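Side-chain contacts in agglutinin (Galanthus nivalis, PDB 1JPC), which binds alpha-linked mannose, with high affinity for alpha-(1-3)-mannose oligomers, and has antiviral activity that may contribute to the plant's defence against infection: residues 13-18 with 22-27; 31-34 with 39-42; 87-90 with 96-99. One frame throughout, in Å; residues are numbered along the deposited sequence.

Interaction 1 of 3, residues 13-18 with 22-27. With MAN (alpha-D-mannopyranose), chain D; MAN (alpha-D-mannopyranose), chain B.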
ATOM      1  N   GLY A  13      -0.595  20.615   1.264  1.00 30.27           N
ATOM      2  CA  GLY A  13      -0.054  19.617   2.166  1.00 27.79           C
ATOM      3  C   GLY A  13      -0.383  18.183   1.790  1.00 30.07           C
ATOM      4  O   GLY A  13       0.180  17.259   2.385  1.00 35.10           O
ATOM      5  N   GLU A  14      -1.307  17.980   0.849  1.00 26.56           N
ATOM      6  CA  GLU A  14      -1.667  16.632   0.413  1.00 24.72           C
ATOM      7  C   GLU A  14      -0.690  16.142  -0.653  1.00 24.17           C
ATOM      8  O   GLU A  14      -0.007  16.944  -1.295  1.00 24.53           O
ATOM      9  CB  GLU A  14      -3.109  16.569  -0.068  1.00 23.32           C
ATOM     10  CG  GLU A  14      -4.101  16.850   1.039  1.00 24.52           C
ATOM     11  CD  GLU A  14      -5.507  16.452   0.680  1.00 32.82           C
ATOM     12  OE1 GLU A  14      -5.935  16.664  -0.478  1.00 31.65           O
ATOM     13  OE2 GLU A  14      -6.196  15.910   1.563  1.00 40.29           O
ATOM     14  N   PHE A  15      -0.656  14.835  -0.878  1.00 21.76           N
ATOM     15  CA  PHE A  15       0.310  14.269  -1.810  1.00 20.59           C
ATOM     16  C   PHE A  15      -0.056  12.895  -2.347  1.00 20.47           C
ATOM     17  O   PHE A  15      -1.000  12.247  -1.885  1.00 21.38           O
ATOM     18  CB  PHE A  15       1.654  14.108  -1.066  1.00 21.37           C
ATOM     19  CG  PHE A  15       1.528  13.338   0.235  1.00 24.16           C
ATOM     20  CD1 PHE A  15       1.554  11.943   0.247  1.00 24.63           C
ATOM     21  CD2 PHE A  15       1.256  14.008   1.429  1.00 20.95           C
ATOM     22  CE1 PHE A  15       1.298  11.235   1.421  1.00 23.36           C
ATOM     23  CE2 PHE A  15       1.000  13.309   2.602  1.00 22.75           C
ATOM     24  CZ  PHE A  15       1.017  11.918   2.596  1.00 23.45           C
ATOM     25  N   LEU A  16       0.738  12.470  -3.321  1.00 20.74           N
ATOM     26  CA  LEU A  16       0.657  11.147  -3.914  1.00 21.61           C
ATOM     27  C   LEU A  16       1.969  10.539  -3.401  1.00 22.34           C
ATOM     28  O   LEU A  16       2.966  11.254  -3.221  1.00 19.95           O
ATOM     29  CB  LEU A  16       0.697  11.210  -5.445  1.00 20.01           C
ATOM     30  CG  LEU A  16      -0.453  11.871  -6.205  1.00 19.53           C
ATOM     31  CD1 LEU A  16      -0.210  11.674  -7.697  1.00 19.25           C
ATOM     32  CD2 LEU A  16      -1.791  11.264  -5.794  1.00 16.03           C
ATOM     33  N   ASN A  17       1.973   9.244  -3.124  1.00 21.45           N
ATOM     34  CA  ASN A  17       3.179   8.606  -2.633  1.00 19.51           C
ATOM     35  C   ASN A  17       3.292   7.178  -3.139  1.00 18.96           C
ATOM     36  O   ASN A  17       2.298   6.530  -3.470  1.00 18.94           O
ATOM     37  CB  ASN A  17       3.211   8.618  -1.095  1.00 17.21           C
ATOM     38  CG  ASN A  17       2.173   7.694  -0.483  1.00 24.36           C
ATOM     39  OD1 ASN A  17       0.988   8.033  -0.396  1.00 24.93           O
ATOM     40  ND2 ASN A  17       2.609   6.497  -0.088  1.00 26.45           N
ATOM     41  N   TYR A  18       4.530   6.724  -3.256  1.00 20.92           N
ATOM     42  CA  TYR A  18       4.828   5.370  -3.667  1.00 19.58           C
ATOM     43  C   TYR A  18       6.252   5.102  -3.195  1.00 20.91           C
ATOM     44  O   TYR A  18       7.191   5.772  -3.629  1.00 21.96           O
ATOM     45  CB  TYR A  18       4.739   5.207  -5.186  1.00 23.17           C
ATOM     46  CG  TYR A  18       5.020   3.783  -5.586  1.00 25.17           C
ATOM     47  CD1 TYR A  18       3.998   2.834  -5.606  1.00 26.41           C
ATOM     48  CD2 TYR A  18       6.325   3.361  -5.844  1.00 26.35           C
ATOM     49  CE1 TYR A  18       4.268   1.499  -5.863  1.00 29.13           C
ATOM     50  CE2 TYR A  18       6.608   2.032  -6.098  1.00 28.10           C
ATOM     51  CZ  TYR A  18       5.577   1.106  -6.108  1.00 30.90           C
ATOM     52  OH  TYR A  18       5.856  -0.210  -6.379  1.00 34.86           O
ATOM     53  N   VAL A  22       7.512  11.039  -3.098  1.00 20.24           N
ATOM     54  CA  VAL A  22       6.395  11.861  -2.637  1.00 20.98           C
ATOM     55  C   VAL A  22       6.207  13.039  -3.595  1.00 20.35           C
ATOM     56  O   VAL A  22       7.139  13.793  -3.864  1.00 24.88           O
ATOM     57  CB  VAL A  22       6.618  12.394  -1.191  1.00 22.00           C
ATOM     58  CG1 VAL A  22       5.438  13.273  -0.762  1.00 19.10           C
ATOM     59  CG2 VAL A  22       6.786  11.226  -0.206  1.00 23.26           C
ATOM     60  N   PHE A  23       5.019  13.133  -4.171  1.00 21.73           N
ATOM     61  CA  PHE A  23       4.676  14.202  -5.103  1.00 21.46           C
ATOM     62  C   PHE A  23       3.715  15.038  -4.259  1.00 22.15           C
ATOM     63  O   PHE A  23       2.554  14.664  -4.072  1.00 22.46           O
ATOM     64  CB  PHE A  23       3.972  13.602  -6.324  1.00 23.00           C
ATOM     65  CG  PHE A  23       3.807  14.556  -7.473  1.00 23.99           C
ATOM     66  CD1 PHE A  23       4.899  15.270  -7.968  1.00 23.93           C
ATOM     67  CD2 PHE A  23       2.561  14.728  -8.073  1.00 22.19           C
ATOM     68  CE1 PHE A  23       4.756  16.140  -9.043  1.00 25.30           C
ATOM     69  CE2 PHE A  23       2.410  15.599  -9.154  1.00 25.69           C
ATOM     70  CZ  PHE A  23       3.512  16.306  -9.636  1.00 23.22           C
ATOM     71  N   ILE A  24       4.205  16.158  -3.739  1.00 25.33           N
ATOM     72  CA  ILE A  24       3.413  16.973  -2.838  1.00 23.14           C
ATOM     73  C   ILE A  24       3.080  18.405  -3.273  1.00 29.41           C
ATOM     74  O   ILE A  24       3.910  19.109  -3.855  1.00 26.60           O
ATOM     75  CB  ILE A  24       4.097  16.982  -1.434  1.00 23.35           C
ATOM     76  CG1 ILE A  24       3.254  17.743  -0.409  1.00 20.56           C
ATOM     77  CG2 ILE A  24       5.516  17.557  -1.538  1.00 20.66           C
ATOM     78  CD1 ILE A  24       3.803  17.664   0.989  1.00 21.36           C
ATOM     79  N   MET A  25       1.846  18.815  -2.979  1.00 27.89           N
ATOM     80  CA  MET A  25       1.371  20.162  -3.260  1.00 27.39           C
ATOM     81  C   MET A  25       1.708  20.962  -1.995  1.00 27.30           C
ATOM     82  O   MET A  25       0.946  20.941  -1.022  1.00 26.63           O
ATOM     83  CB  MET A  25      -0.148  20.157  -3.474  1.00 26.48           C
ATOM     84  CG  MET A  25      -0.770  21.542  -3.729  1.00 25.25           C
ATOM     85  SD  MET A  25      -0.247  22.310  -5.302  1.00 29.01           S
ATOM     86  CE  MET A  25       1.177  23.274  -4.816  1.00 19.97           C
ATOM     87  N   GLN A  26       2.857  21.632  -1.990  1.00 25.62           N
ATOM     88  CA  GLN A  26       3.279  22.392  -0.811  1.00 27.21           C
ATOM     89  C   GLN A  26       2.504  23.670  -0.512  1.00 29.48           C
ATOM     90  O   GLN A  26       1.840  24.236  -1.390  1.00 29.06           O
ATOM     91  CB  GLN A  26       4.771  22.678  -0.871  1.00 23.84           C
ATOM     92  CG  GLN A  26       5.605  21.422  -0.881  1.00 25.28           C
ATOM     93  CD  GLN A  26       7.077  21.708  -0.966  1.00 25.41           C
ATOM     94  OE1 GLN A  26       7.490  22.820  -1.275  1.00 30.13           O
ATOM     95  NE2 GLN A  26       7.885  20.707  -0.676  1.00 28.18           N
ATOM     96  N   GLU A  27       2.588  24.122   0.737  1.00 33.14           N
ATOM     97  CA  GLU A  27       1.876  25.323   1.141  1.00 38.11           C
ATOM     98  C   GLU A  27       2.455  26.579   0.519  1.00 35.86           C
ATOM     99  O   GLU A  27       1.774  27.595   0.424  1.00 37.21           O
ATOM    100  CB  GLU A  27       1.772  25.459   2.662  1.00 44.80           C
ATOM    101  CG  GLU A  27       0.680  26.465   3.052  1.00 62.41           C
ATOM    102  CD  GLU A  27       0.312  26.459   4.521  1.00 72.18           C
ATOM    103  OE1 GLU A  27       0.366  25.386   5.161  1.00 79.50           O
ATOM    104  OE2 GLU A  27      -0.052  27.542   5.032  1.00 77.20           O
TER
HETATM  105  C1  MAN D   2      11.136  23.141   0.787  0.70 38.83           C
HETATM  106  C2  MAN D   2      10.186  22.299   1.647  0.70 40.07           C
HETATM  107  C3  MAN D   2       8.946  23.095   2.074  0.70 43.66           C
HETATM  108  C4  MAN D   2       9.348  24.448   2.660  0.70 46.33           C
HETATM  109  C5  MAN D   2      10.264  25.184   1.686  0.70 48.08           C
HETATM  110  C6  MAN D   2      10.749  26.523   2.218  0.70 50.70           C
HETATM  111  O2  MAN D   2      10.868  21.836   2.802  0.70 39.78           O
HETATM  112  O3  MAN D   2       8.232  22.359   3.059  0.70 40.71           O
HETATM  113  O4  MAN D   2       8.185  25.224   2.921  0.70 49.08           O
HETATM  114  O5  MAN D   2      11.429  24.378   1.424  0.70 43.06           O
HETATM  115  O6  MAN D   2      11.661  26.344   3.294  0.70 57.88           O
HETATM  116  C1  MAN B   1      11.837  25.688  -3.160  0.70 36.53           C
HETATM  117  C2  MAN B   1      10.966  25.197  -2.000  0.70 33.92           C
HETATM  118  C3  MAN B   1      11.491  23.865  -1.470  0.70 34.24           C
HETATM  119  C4  MAN B   1      11.644  22.853  -2.605  0.70 33.10           C
HETATM  120  C5  MAN B   1      12.471  23.439  -3.747  0.70 34.15           C
HETATM  121  C6  MAN B   1      12.519  22.528  -4.956  0.70 33.43           C
HETATM  122  O1  MAN B   1      13.129  25.963  -2.726  0.70 38.60           O
HETATM  123  O2  MAN B   1       9.637  25.029  -2.459  0.70 30.81           O
HETATM  124  O3  MAN B   1      10.587  23.334  -0.481  0.70 34.21           O
HETATM  125  O4  MAN B   1      12.289  21.689  -2.107  0.70 34.16           O
HETATM  126  O5  MAN B   1      11.906  24.693  -4.194  0.70 37.26           O
HETATM  127  O6  MAN B   1      13.290  23.161  -5.998  0.70 36.49           O

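Interaction 2 of 3, residues 31-34 with 39-42. With MAN (alpha-D-mannopyranose), chain C; MAN (alpha-D-mannopyranose), chain B.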
ATOM      1  N   LEU A  31       4.949  22.652  -6.418  1.00 27.46           N
ATOM      2  CA  LEU A  31       4.554  21.248  -6.576  1.00 25.35           C
ATOM      3  C   LEU A  31       5.873  20.510  -6.765  1.00 27.16           C
ATOM      4  O   LEU A  31       6.567  20.721  -7.764  1.00 26.69           O
ATOM      5  CB  LEU A  31       3.651  21.081  -7.793  1.00 23.29           C
ATOM      6  CG  LEU A  31       3.206  19.664  -8.167  1.00 23.73           C
ATOM      7  CD1 LEU A  31       2.502  18.983  -7.006  1.00 20.21           C
ATOM      8  CD2 LEU A  31       2.277  19.755  -9.353  1.00 22.09           C
ATOM      9  N   VAL A  32       6.241  19.678  -5.794  1.00 27.13           N
ATOM     10  CA  VAL A  32       7.528  18.992  -5.838  1.00 23.83           C
ATOM     11  C   VAL A  32       7.510  17.472  -5.745  1.00 24.13           C
ATOM     12  O   VAL A  32       6.740  16.890  -4.984  1.00 23.10           O
ATOM     13  CB  VAL A  32       8.442  19.500  -4.685  1.00 22.00           C
ATOM     14  CG1 VAL A  32       9.899  19.092  -4.914  1.00 20.36           C
ATOM     15  CG2 VAL A  32       8.312  21.012  -4.513  1.00 18.24           C
ATOM     16  N   LEU A  33       8.377  16.841  -6.531  1.00 24.14           N
ATOM     17  CA  LEU A  33       8.542  15.394  -6.515  1.00 22.24           C
ATOM     18  C   LEU A  33       9.816  15.151  -5.710  1.00 20.73           C
ATOM     19  O   LEU A  33      10.876  15.674  -6.048  1.00 20.61           O
ATOM     20  CB  LEU A  33       8.729  14.838  -7.926  1.00 22.40           C
ATOM     21  CG  LEU A  33       9.091  13.346  -7.952  1.00 21.03           C
ATOM     22  CD1 LEU A  33       8.005  12.491  -7.285  1.00 19.05           C
ATOM     23  CD2 LEU A  33       9.298  12.917  -9.384  1.00 24.17           C
ATOM     24  N   TYR A  34       9.699  14.417  -4.611  1.00 22.29           N
ATOM     25  CA  TYR A  34      10.837  14.124  -3.755  1.00 21.17           C
ATOM     26  C   TYR A  34      11.176  12.653  -3.798  1.00 23.14           C
ATOM     27  O   TYR A  34      10.276  11.821  -3.897  1.00 21.57           O
ATOM     28  CB  TYR A  34      10.501  14.433  -2.293  1.00 18.27           C
ATOM     29  CG  TYR A  34      10.481  15.884  -1.942  1.00 21.55           C
ATOM     30  CD1 TYR A  34      11.668  16.562  -1.667  1.00 21.14           C
ATOM     31  CD2 TYR A  34       9.280  16.593  -1.894  1.00 21.60           C
ATOM     32  CE1 TYR A  34      11.663  17.916  -1.356  1.00 22.26           C
ATOM     33  CE2 TYR A  34       9.260  17.950  -1.582  1.00 21.10           C
ATOM     34  CZ  TYR A  34      10.457  18.603  -1.316  1.00 23.62           C
ATOM     35  OH  TYR A  34      10.458  19.942  -1.006  1.00 24.33           O
ATOM     36  N   PRO A  39      14.835  16.877  -3.827  1.00 31.68           N
ATOM     37  CA  PRO A  39      13.829  17.344  -4.792  1.00 30.63           C
ATOM     38  C   PRO A  39      14.299  16.841  -6.155  1.00 31.69           C
ATOM     39  O   PRO A  39      15.442  17.089  -6.554  1.00 35.21           O
ATOM     40  CB  PRO A  39      13.962  18.870  -4.719  1.00 31.22           C
ATOM     41  CG  PRO A  39      14.612  19.129  -3.424  1.00 31.62           C
ATOM     42  CD  PRO A  39      15.603  18.009  -3.300  1.00 30.85           C
ATOM     43  N   ILE A  40      13.452  16.082  -6.838  1.00 30.97           N
ATOM     44  CA  ILE A  40      13.782  15.531  -8.147  1.00 29.64           C
ATOM     45  C   ILE A  40      13.200  16.392  -9.266  1.00 28.91           C
ATOM     46  O   ILE A  40      13.787  16.507 -10.338  1.00 31.75           O
ATOM     47  CB  ILE A  40      13.259  14.067  -8.275  1.00 29.57           C
ATOM     48  CG1 ILE A  40      14.007  13.174  -7.301  1.00 32.15           C
ATOM     49  CG2 ILE A  40      13.470  13.517  -9.662  1.00 30.36           C
ATOM     50  CD1 ILE A  40      15.504  13.343  -7.379  1.00 31.97           C
ATOM     51  N   TRP A  41      12.067  17.029  -8.998  1.00 27.86           N
ATOM     52  CA  TRP A  41      11.384  17.853  -9.986  1.00 26.73           C
ATOM     53  C   TRP A  41      10.482  18.822  -9.236  1.00 29.34           C
ATOM     54  O   TRP A  41       9.986  18.498  -8.159  1.00 30.95           O
ATOM     55  CB  TRP A  41      10.519  16.945 -10.876  1.00 25.95           C
ATOM     56  CG  TRP A  41       9.779  17.650 -11.972  1.00 26.23           C
ATOM     57  CD1 TRP A  41      10.237  17.906 -13.234  1.00 26.93           C
ATOM     58  CD2 TRP A  41       8.453  18.188 -11.909  1.00 25.69           C
ATOM     59  NE1 TRP A  41       9.280  18.573 -13.957  1.00 27.18           N
ATOM     60  CE2 TRP A  41       8.176  18.759 -13.170  1.00 25.34           C
ATOM     61  CE3 TRP A  41       7.473  18.244 -10.911  1.00 26.62           C
ATOM     62  CZ2 TRP A  41       6.959  19.382 -13.456  1.00 26.78           C
ATOM     63  CZ3 TRP A  41       6.263  18.864 -11.198  1.00 27.47           C
ATOM     64  CH2 TRP A  41       6.019  19.425 -12.462  1.00 25.54           C
ATOM     65  N   ALA A  42      10.258  19.998  -9.806  1.00 28.84           N
ATOM     66  CA  ALA A  42       9.386  20.986  -9.184  1.00 29.40           C
ATOM     67  C   ALA A  42       8.864  21.921 -10.262  1.00 29.95           C
ATOM     68  O   ALA A  42       9.423  21.983 -11.362  1.00 28.51           O
ATOM     69  CB  ALA A  42      10.141  21.774  -8.107  1.00 25.46           C
TER
HETATM   70  C1  MAN C   3      14.589  22.648  -6.096  0.70 38.80           C
HETATM   71  C2  MAN C   3      15.492  23.675  -6.766  0.70 41.39           C
HETATM   72  C3  MAN C   3      15.069  23.888  -8.220  0.70 41.26           C
HETATM   73  C4  MAN C   3      14.937  22.559  -8.965  0.70 40.27           C
HETATM   74  C5  MAN C   3      14.118  21.537  -8.165  0.70 36.86           C
HETATM   75  C6  MAN C   3      14.209  20.146  -8.761  0.70 34.34           C
HETATM   76  O2  MAN C   3      16.839  23.225  -6.719  0.70 44.56           O
HETATM   77  O3  MAN C   3      16.034  24.690  -8.882  0.70 41.98           O
HETATM   78  O4  MAN C   3      14.315  22.791 -10.223  0.70 41.91           O
HETATM   79  O5  MAN C   3      14.620  21.433  -6.821  0.70 38.77           O
HETATM   80  O6  MAN C   3      15.543  19.660  -8.705  0.70 29.73           O
HETATM   81  C1  MAN B   1      11.837  25.688  -3.160  0.70 36.53           C
HETATM   82  C2  MAN B   1      10.966  25.197  -2.000  0.70 33.92           C
HETATM   83  C3  MAN B   1      11.491  23.865  -1.470  0.70 34.24           C
HETATM   84  C4  MAN B   1      11.644  22.853  -2.605  0.70 33.10           C
HETATM   85  C5  MAN B   1      12.471  23.439  -3.747  0.70 34.15           C
HETATM   86  C6  MAN B   1      12.519  22.528  -4.956  0.70 33.43           C
HETATM   87  O1  MAN B   1      13.129  25.963  -2.726  0.70 38.60           O
HETATM   88  O2  MAN B   1       9.637  25.029  -2.459  0.70 30.81           O
HETATM   89  O3  MAN B   1      10.587  23.334  -0.481  0.70 34.21           O
HETATM   90  O4  MAN B   1      12.289  21.689  -2.107  0.70 34.16           O
HETATM   91  O5  MAN B   1      11.906  24.693  -4.194  0.70 37.26           O
HETATM   92  O6  MAN B   1      13.290  23.161  -5.998  0.70 36.49           O

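Interaction 3 of 3, residues 87-90 with 96-99. With MAN (alpha-D-mannopyranose), chain E.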
ATOM      1  N   ILE A  87      -0.545   9.529 -12.489  1.00 17.19           N
ATOM      2  CA  ILE A  87       0.062   8.490 -11.674  1.00 19.40           C
ATOM      3  C   ILE A  87       1.514   8.739 -11.303  1.00 20.06           C
ATOM      4  O   ILE A  87       2.308   9.171 -12.143  1.00 19.20           O
ATOM      5  CB  ILE A  87       0.023   7.120 -12.422  1.00 19.78           C
ATOM      6  CG1 ILE A  87      -1.384   6.813 -12.914  1.00 18.33           C
ATOM      7  CG2 ILE A  87       0.505   5.980 -11.506  1.00 17.74           C
ATOM      8  CD1 ILE A  87      -1.459   5.549 -13.724  1.00 21.78           C
ATOM      9  N   LEU A  88       1.838   8.514 -10.030  1.00 19.38           N
ATOM     10  CA  LEU A  88       3.219   8.599  -9.548  1.00 20.01           C
ATOM     11  C   LEU A  88       3.604   7.122  -9.674  1.00 22.06           C
ATOM     12  O   LEU A  88       3.213   6.287  -8.848  1.00 21.24           O
ATOM     13  CB  LEU A  88       3.295   9.050  -8.083  1.00 20.63           C
ATOM     14  CG  LEU A  88       4.590   8.758  -7.292  1.00 21.42           C
ATOM     15  CD1 LEU A  88       5.832   9.058  -8.099  1.00 18.73           C
ATOM     16  CD2 LEU A  88       4.601   9.564  -6.005  1.00 16.85           C
ATOM     17  N   GLN A  89       4.317   6.803 -10.747  1.00 21.53           N
ATOM     18  CA  GLN A  89       4.692   5.427 -11.055  1.00 19.94           C
ATOM     19  C   GLN A  89       5.845   4.847 -10.259  1.00 18.62           C
ATOM     20  O   GLN A  89       6.674   5.565  -9.701  1.00 18.33           O
ATOM     21  CB  GLN A  89       4.999   5.279 -12.557  1.00 20.04           C
ATOM     22  CG  GLN A  89       4.014   5.979 -13.478  1.00 18.39           C
ATOM     23  CD  GLN A  89       4.230   5.681 -14.953  1.00 19.35           C
ATOM     24  OE1 GLN A  89       3.283   5.715 -15.729  1.00 23.29           O
ATOM     25  NE2 GLN A  89       5.468   5.394 -15.347  1.00 17.86           N
ATOM     26  N   LYS A  90       5.912   3.520 -10.267  1.00 20.28           N
ATOM     27  CA  LYS A  90       6.966   2.793  -9.585  1.00 22.53           C
ATOM     28  C   LYS A  90       8.359   3.109 -10.151  1.00 24.54           C
ATOM     29  O   LYS A  90       9.368   2.922  -9.460  1.00 27.41           O
ATOM     30  CB  LYS A  90       6.684   1.284  -9.631  1.00 22.87           C
ATOM     31  CG  LYS A  90       6.614   0.678 -11.018  1.00 23.26           C
ATOM     32  CD  LYS A  90       6.205  -0.776 -10.933  1.00 24.67           C
ATOM     33  CE  LYS A  90       6.221  -1.447 -12.298  1.00 25.18           C
ATOM     34  NZ  LYS A  90       5.709  -2.848 -12.193  1.00 28.33           N
ATOM     35  N   ILE A  96       0.482  11.452 -16.890  1.00 25.03           N
ATOM     36  CA  ILE A  96      -0.965  11.633 -17.062  1.00 26.19           C
ATOM     37  C   ILE A  96      -1.369  10.721 -18.239  1.00 25.24           C
ATOM     38  O   ILE A  96      -0.752  10.778 -19.303  1.00 27.15           O
ATOM     39  CB  ILE A  96      -1.347  13.094 -17.442  1.00 24.82           C
ATOM     40  CG1 ILE A  96      -1.116  14.045 -16.274  1.00 21.84           C
ATOM     41  CG2 ILE A  96      -2.806  13.173 -17.875  1.00 21.72           C
ATOM     42  CD1 ILE A  96      -1.385  15.503 -16.618  1.00 24.16           C
ATOM     43  N   TYR A  97      -2.333   9.832 -18.023  1.00 22.52           N
ATOM     44  CA  TYR A  97      -2.810   8.942 -19.079  1.00 22.78           C
ATOM     45  C   TYR A  97      -4.291   9.218 -19.265  1.00 25.80           C
ATOM     46  O   TYR A  97      -4.989   9.575 -18.306  1.00 26.27           O
ATOM     47  CB  TYR A  97      -2.666   7.457 -18.712  1.00 21.06           C
ATOM     48  CG  TYR A  97      -1.260   6.920 -18.601  1.00 19.71           C
ATOM     49  CD1 TYR A  97      -0.573   6.963 -17.388  1.00 21.12           C
ATOM     50  CD2 TYR A  97      -0.645   6.301 -19.684  1.00 19.83           C
ATOM     51  CE1 TYR A  97       0.688   6.400 -17.260  1.00 22.84           C
ATOM     52  CE2 TYR A  97       0.620   5.736 -19.571  1.00 21.25           C
ATOM     53  CZ  TYR A  97       1.278   5.787 -18.355  1.00 26.03           C
ATOM     54  OH  TYR A  97       2.527   5.228 -18.240  1.00 26.57           O
ATOM     55  N   GLY A  98      -4.777   9.022 -20.486  1.00 27.62           N
ATOM     56  CA  GLY A  98      -6.186   9.238 -20.767  1.00 27.47           C
ATOM     57  C   GLY A  98      -6.438   9.344 -22.257  1.00 29.68           C
ATOM     58  O   GLY A  98      -5.501   9.577 -23.026  1.00 27.30           O
ATOM     59  N   THR A  99      -7.681   9.165 -22.685  1.00 28.56           N
ATOM     60  CA  THR A  99      -8.799   8.868 -21.802  1.00 29.86           C
ATOM     61  C   THR A  99      -8.938   7.361 -21.628  1.00 27.48           C
ATOM     62  O   THR A  99      -8.075   6.597 -22.060  1.00 30.05           O
ATOM     63  CB  THR A  99     -10.117   9.402 -22.406  1.00 34.21           C
ATOM     64  OG1 THR A  99     -10.184   9.036 -23.790  1.00 33.32           O
ATOM     65  CG2 THR A  99     -10.204  10.912 -22.284  1.00 34.15           C
TER
HETATM   66  C1  MAN E   2       8.549   6.656 -19.744  0.50 25.93           C
HETATM   67  C2  MAN E   2       7.911   5.631 -18.811  0.50 28.18           C
HETATM   68  C3  MAN E   2       6.482   5.314 -19.273  0.50 27.71           C
HETATM   69  C4  MAN E   2       5.668   6.601 -19.446  0.50 25.32           C
HETATM   70  C5  MAN E   2       6.420   7.612 -20.313  0.50 26.15           C
HETATM   71  C6  MAN E   2       5.743   8.967 -20.370  0.50 25.16           C
HETATM   72  O2  MAN E   2       7.887   6.149 -17.491  0.50 30.16           O
HETATM   73  O3  MAN E   2       5.840   4.483 -18.316  0.50 26.76           O
HETATM   74  O4  MAN E   2       4.419   6.294 -20.049  0.50 23.95           O
HETATM   75  O5  MAN E   2       7.749   7.826 -19.789  0.50 26.41           O
HETATM   76  O6  MAN E   2       6.672   9.992 -20.700  0.50 30.37           O

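Interaction 1 of 3, residues 13-18 with 22-27
The beta hairpin of strands 15-18 and 21-25 runs antiparallel, with F15 and I24 as a non-hydrogen-bonded pair and L16 and F23 as the hydrogen-bonded pair beside it. On the face bearing F15, V22 and I24, it is the CB of F15 that does the touching: it rests on I24 CB at 3.8 Å and meets V22 CG1 at 3.9 Å. CG of F15 sits between its backbone N and carbonyl carbon (chi1 53°), so the ring leads away from strand 21-25; F15 and V22 both pack on S20 of the second subunit. I24 has its CG1 anti to the backbone N (chi1 -176°), which lays that carbon 3.5 Å from E14 O. On the other face L16 and F23 lie alongside each other and point the same way, L16 CD1 against F23 CD2 at 4.1 Å. From there F23 goes on to L31, L33 and L88, taking the pair into the core. The backbones are joined by a reciprocal pair, L16 N to F23 O at 2.9 Å and F23 N to L16 O at 2.9 Å. Further along, M25 N reaches E14 O at 3.1 Å in a nearly straight bond, and G13 N closes on M25 O at 2.8 Å. Q26 follows and lines a mannose pocket. This beta hairpin, its first strand at a sheet edge, belongs to the beta-prism II fold of bulb-type lectins.

Interaction 2 of 3, residues 31-34 with 39-42
V32 is the apolar centre of the pairing between strands 31-34 and 39-42, and its two methyls divide the work. V32 CG1 lies beside P39 CB at 4.1 Å, while V32 CG2 meets A42 CB at 4.1 Å. V32 CG1 also sits 3.5 Å above one face of the Y34 ring, offset toward the rim. P39 comes at that ring obliquely, its CG 3.8 Å from Y34 CE1. On the reverse face of the sheet, L33 CB packs against W41 CB at 4.0 Å, and the indole leans over toward L31; here T104 of the third subunit packs on W41, and its T106 on L33 and I40. The backbone between the two faces is uneven: L33 N bonds W41 O at 2.8 Å, whereas L33 O receives I40 N at 2.7 Å and, only weakly, W41 N. Two residues thus share one partner, and the register slips by one before Y34 pairs with P39. At the polar edge, Y34 CG stands beside the backbone N (chi1 -75°), which turns the ring over V32 CG1, and Y34 OH shares a 2.8 Å hydrogen bond with O4 of the chain B mannose; the Q26 amide lies beside this hydroxyl too. P39 O takes a weak bond from O6 of the chain C mannose. I40 and W41 facing L33 make a classic beta bulge, set in the glycan pocket of a bulb-type lectin.

Interaction 3 of 3, residues 87-90 with 96-99
Q89 reaches across the hairpin of strands 84-88 and 94-103 to the hydroxyl of Y97. Its CB points toward the tyrosine strand. From there the chain is extended, with CD anti to CA (chi2 -173°), and this full length brings the amide level with the end of the ring. Q89 CD comes to 3.7 Å from Y97 OH. The branch then splits. Q89 OE1 accepts the hydroxyl proton of Y97, OH to OE1 being 2.7 Å, with the donor in the carbonyl plane and on a lone pair. Q89 OE1 sits at the edge of the ring, 3.1 Å from Y97 CE1, and the amide and ring planes are only 16° apart, so the two flat groups meet almost in one plane. Q89 NE2 faces the sugar: it donates to O3 of the chain E mannose at 3.1 Å in a nearly straight bond (170°), more weakly to O2, and also to D91 OD1. Nearer the strands, I87 CD1 touches Y97 CD1 at 4.0 Å, the two side chains crossing at about a right angle. Strand residues I96 and Y97 pair with a strand of the third subunit, so the sheet continues through the interface. Y97 OH in turn receives a hydrogen bond from O4 of the chain E mannose at 2.8 Å and a weak one from O3, while D91 and N93 bind the same sugar. A donor-acceptor sequence therefore runs from mannose O4 through Y97 OH to Q89 OE1, and out again from NE2 to O3. With OE1 taken by Y97 and NE2 bonded to D91 OD1 as well as to the sugar, both ends of the Q89 amide are fixed and its rotation is set; mannose O3 is met mainly by the NE2 donor, O4 by Y97 OH as acceptor.

Along the chain the three contacts come in series. Interactions 1 and 2 occupy successive hairpins of one four-stranded antiparallel sheet, ordered 15-18, 21-25, 31-35, 38-42; their centres lie 9 Å apart, and the inner strands 21-25 and 31-35 are neighbours. Both reach the chain B mannose, through Q26 just after strand 21-25 and through Y34 and P39 of the next hairpin. Interaction 3 belongs to a different sheet, that of strands 3-5, 84-88 and 94-103, with its centre 15 Å from interaction 1 and 16 Å from interaction 2, and it holds a separate mannose. L88 bridges the sheets, packing near L16 and N17 and on L33. One domain thus offers separate sugar sites around a shared apolar core.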